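Long-range contact in putative histidinol-phosphate aminotransferase (Burkholderia pseudomallei, PDB 3P1T), which probably transfers an amino group from L-histidinol phosphate to 2-oxoglutarate with the help of pyridoxal 5'-phosphate, a step of histidine biosynthesis: residues D69-V74 against A209-S214. Residues are numbered along the deposited sequence; the frame is centred on the assembly and turned at random.
With EDO (1,2-ethanediol), chain H.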
ATOM      1  N   ASP A  69      11.203  -7.931 -15.525  1.00 45.13           N
ATOM      2  CA  ASP A  69      11.871  -8.816 -14.568  1.00 44.28           C
ATOM      3  C   ASP A  69      12.863  -8.054 -13.668  1.00 45.95           C
ATOM      4  O   ASP A  69      13.308  -8.588 -12.649  1.00 44.77           O
ATOM      5  CB  ASP A  69      12.627  -9.919 -15.321  1.00 47.32           C
ATOM      6  CG  ASP A  69      11.767 -10.726 -16.263  1.00 62.95           C
ATOM      7  OD1 ASP A  69      11.809 -10.448 -17.495  1.00 69.60           O
ATOM      8  OD2 ASP A  69      11.092 -11.679 -15.785  1.00 58.34           O
ATOM      9  N   ASN A  70      13.220  -6.825 -14.050  1.00 41.07           N
ATOM     10  CA  ASN A  70      14.206  -6.041 -13.322  1.00 40.26           C
ATOM     11  C   ASN A  70      13.577  -4.871 -12.539  1.00 43.25           C
ATOM     12  O   ASN A  70      14.317  -4.117 -11.897  1.00 42.44           O
ATOM     13  CB  ASN A  70      15.245  -5.519 -14.310  1.00 38.56           C
ATOM     14  CG  ASN A  70      16.145  -6.613 -14.804  1.00 52.45           C
ATOM     15  OD1 ASN A  70      16.073  -7.048 -15.958  1.00 51.89           O
ATOM     16  ND2 ASN A  70      16.936  -7.157 -13.901  1.00 41.37           N
ATOM     17  N   LEU A  71      12.233  -4.748 -12.542  1.00 39.00           N
ATOM     18  CA  LEU A  71      11.579  -3.661 -11.825  1.00 37.92           C
ATOM     19  C   LEU A  71      10.448  -4.188 -10.946  1.00 41.29           C
ATOM     20  O   LEU A  71       9.787  -5.157 -11.302  1.00 42.77           O
ATOM     21  CB  LEU A  71      11.058  -2.564 -12.770  1.00 38.23           C
ATOM     22  CG  LEU A  71       9.832  -2.861 -13.589  1.00 44.10           C
ATOM     23  CD1 LEU A  71       8.616  -2.256 -12.955  1.00 44.21           C
ATOM     24  CD2 LEU A  71       9.966  -2.257 -14.930  1.00 48.31           C
HETATM   25  N   MSE A  72      10.230  -3.512  -9.805  1.00 34.11           N
HETATM   26  CA  MSE A  72       9.193  -3.800  -8.816  1.00 30.37           C
HETATM   27  C   MSE A  72       8.473  -2.493  -8.429  1.00 37.16           C
HETATM   28  O   MSE A  72       9.153  -1.500  -8.108  1.00 38.02           O
HETATM   29  CB  MSE A  72       9.853  -4.455  -7.607  1.00 29.73           C
HETATM   30  CG  MSE A  72       8.879  -5.015  -6.609  1.00 32.74           C
HETATM   31 SE   MSE A  72       9.739  -5.967  -5.163  0.75 35.79          SE
HETATM   32  CE  MSE A  72      10.331  -4.558  -4.183  1.00 31.86           C
ATOM     33  N   LEU A  73       7.118  -2.473  -8.529  1.00 33.57           N
ATOM     34  CA  LEU A  73       6.284  -1.317  -8.171  1.00 32.97           C
ATOM     35  C   LEU A  73       6.096  -1.348  -6.649  1.00 39.33           C
ATOM     36  O   LEU A  73       5.727  -2.393  -6.105  1.00 39.53           O
ATOM     37  CB  LEU A  73       4.943  -1.332  -8.945  1.00 32.41           C
ATOM     38  CG  LEU A  73       3.917  -0.199  -8.647  1.00 35.10           C
ATOM     39  CD1 LEU A  73       4.478   1.197  -8.946  1.00 34.61           C
ATOM     40  CD2 LEU A  73       2.664  -0.388  -9.456  1.00 36.36           C
ATOM     41  N   VAL A  74       6.430  -0.248  -5.956  1.00 36.78           N
ATOM     42  CA  VAL A  74       6.408  -0.232  -4.492  1.00 36.55           C
ATOM     43  C   VAL A  74       5.657   0.980  -3.922  1.00 40.88           C
ATOM     44  O   VAL A  74       5.514   2.012  -4.588  1.00 40.94           O
ATOM     45  CB  VAL A  74       7.856  -0.256  -3.916  1.00 40.26           C
ATOM     46  CG1 VAL A  74       8.535  -1.589  -4.165  1.00 40.21           C
ATOM     47  CG2 VAL A  74       8.709   0.894  -4.447  1.00 40.28           C
ATOM     48  N   ALA A 209       9.374   3.004  -8.108  1.00 34.88           N
ATOM     49  CA  ALA A 209       9.859   1.871  -8.884  1.00 35.14           C
ATOM     50  C   ALA A 209      11.272   1.497  -8.447  1.00 40.63           C
ATOM     51  O   ALA A 209      12.154   2.361  -8.407  1.00 41.92           O
ATOM     52  CB  ALA A 209       9.828   2.203 -10.377  1.00 36.50           C
ATOM     53  N   LEU A 210      11.481   0.217  -8.099  1.00 36.59           N
ATOM     54  CA  LEU A 210      12.787  -0.316  -7.689  1.00 34.74           C
ATOM     55  C   LEU A 210      13.359  -1.154  -8.814  1.00 37.39           C
ATOM     56  O   LEU A 210      12.670  -2.040  -9.327  1.00 37.11           O
ATOM     57  CB  LEU A 210      12.690  -1.138  -6.382  1.00 32.90           C
ATOM     58  CG  LEU A 210      13.956  -1.865  -5.920  1.00 36.35           C
ATOM     59  CD1 LEU A 210      15.088  -0.883  -5.553  1.00 35.81           C
ATOM     60  CD2 LEU A 210      13.646  -2.807  -4.771  1.00 34.78           C
ATOM     61  N   PHE A 211      14.616  -0.892  -9.180  1.00 33.28           N
ATOM     62  CA  PHE A 211      15.304  -1.616 -10.258  1.00 33.40           C
ATOM     63  C   PHE A 211      16.468  -2.392  -9.676  1.00 40.44           C
ATOM     64  O   PHE A 211      17.208  -1.856  -8.851  1.00 40.78           O
ATOM     65  CB  PHE A 211      15.776  -0.654 -11.371  1.00 34.14           C
ATOM     66  CG  PHE A 211      14.679   0.253 -11.876  1.00 34.11           C
ATOM     67  CD1 PHE A 211      14.414   1.471 -11.255  1.00 37.15           C
ATOM     68  CD2 PHE A 211      13.891  -0.115 -12.952  1.00 34.72           C
ATOM     69  CE1 PHE A 211      13.371   2.299 -11.703  1.00 37.30           C
ATOM     70  CE2 PHE A 211      12.855   0.726 -13.408  1.00 37.30           C
ATOM     71  CZ  PHE A 211      12.603   1.922 -12.782  1.00 35.08           C
ATOM     72  N   GLY A 212      16.607  -3.647 -10.086  1.00 38.31           N
ATOM     73  CA  GLY A 212      17.680  -4.506  -9.603  1.00 38.30           C
ATOM     74  C   GLY A 212      17.830  -5.795 -10.380  1.00 43.36           C
ATOM     75  O   GLY A 212      17.158  -6.000 -11.406  1.00 41.55           O
ATOM     76  N   PRO A 213      18.725  -6.688  -9.877  1.00 41.72           N
ATOM     77  CA  PRO A 213      18.929  -8.001 -10.540  1.00 42.73           C
ATOM     78  C   PRO A 213      17.665  -8.866 -10.450  1.00 47.09           C
ATOM     79  O   PRO A 213      16.985  -8.855  -9.420  1.00 45.96           O
ATOM     80  CB  PRO A 213      20.103  -8.618  -9.776  1.00 44.99           C
ATOM     81  CG  PRO A 213      20.118  -7.933  -8.451  1.00 48.63           C
ATOM     82  CD  PRO A 213      19.558  -6.546  -8.665  1.00 42.94           C
ATOM     83  N   SER A 214      17.344  -9.585 -11.546  1.00 44.86           N
ATOM     84  CA  SER A 214      16.096 -10.321 -11.746  1.00 44.75           C
ATOM     85  C   SER A 214      15.794 -11.361 -10.645  1.00 47.71           C
ATOM     86  O   SER A 214      14.628 -11.454 -10.240  1.00 46.94           O
ATOM     87  CB  SER A 214      16.059 -11.008 -13.113  1.00 49.00           C
ATOM     88  OG  SER A 214      17.206 -11.780 -13.417  1.00 60.52           O
TER
HETATM   89  C1  EDO H 349      19.585  -8.637 -14.665  1.00 66.41           C
HETATM   90  O1  EDO H 349      20.509  -7.772 -13.980  1.00 67.64           O
HETATM   91  C2  EDO H 349      19.954 -10.121 -14.578  1.00 64.62           C
HETATM   92  O2  EDO H 349      19.937 -10.585 -13.222  1.00 69.85           O
HETATM   93  O   HOH W   1      12.177 -10.665 -11.628  1.00 39.60           O
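Asn70 turns its CG away from its own carbonyl carbon (chi1 -72°), which brings ND2 to Gly212 O, while Met72 and Leu210 both set CG anti to the backbone N and run side by side. Strands 71-74 and 208-211 are antiparallel neighbours at one edge of the large seven-stranded mixed sheet, characteristic of the PLP-binding domain of fold-type I aminotransferases. Strand 71-74 is outermost within the chain; strand 208-211 lies between it and strand 190-195, antiparallel to both. Met72 and Leu210 form a hydrogen-bonded pair: Met72 N reaches Leu210 O at 2.9 Å, and Leu210 N returns to Met72 O. CE of Met72, a selenomethionine, touches Leu210 CD2 at 3.8 Å, and Met220 of helix 214-221 packs on both residues. Leu71 and Phe211 use the other face, where Leu71 CB meets Phe211 CD2 obliquely at 3.7 Å. Helix 52-64 packs on Leu71 there, and Phe64 meets the Phe211 ring edge-to-face. Past the strand end, Gly212 is gripped twice, donating N-H to Asn70 O, its O accepting from Asn70 ND2 at 2.8 Å. That second bond is nearly straight (174°) and lies in the plane of the Asn70 amide, which helps to hold its rotation. A water bridges Asp69 O and Ser214 O, while Ser214 OG shares a 3.0 Å hydrogen bond with O2 of a 1,2-ethanediol, probably from the crystallisation liquor.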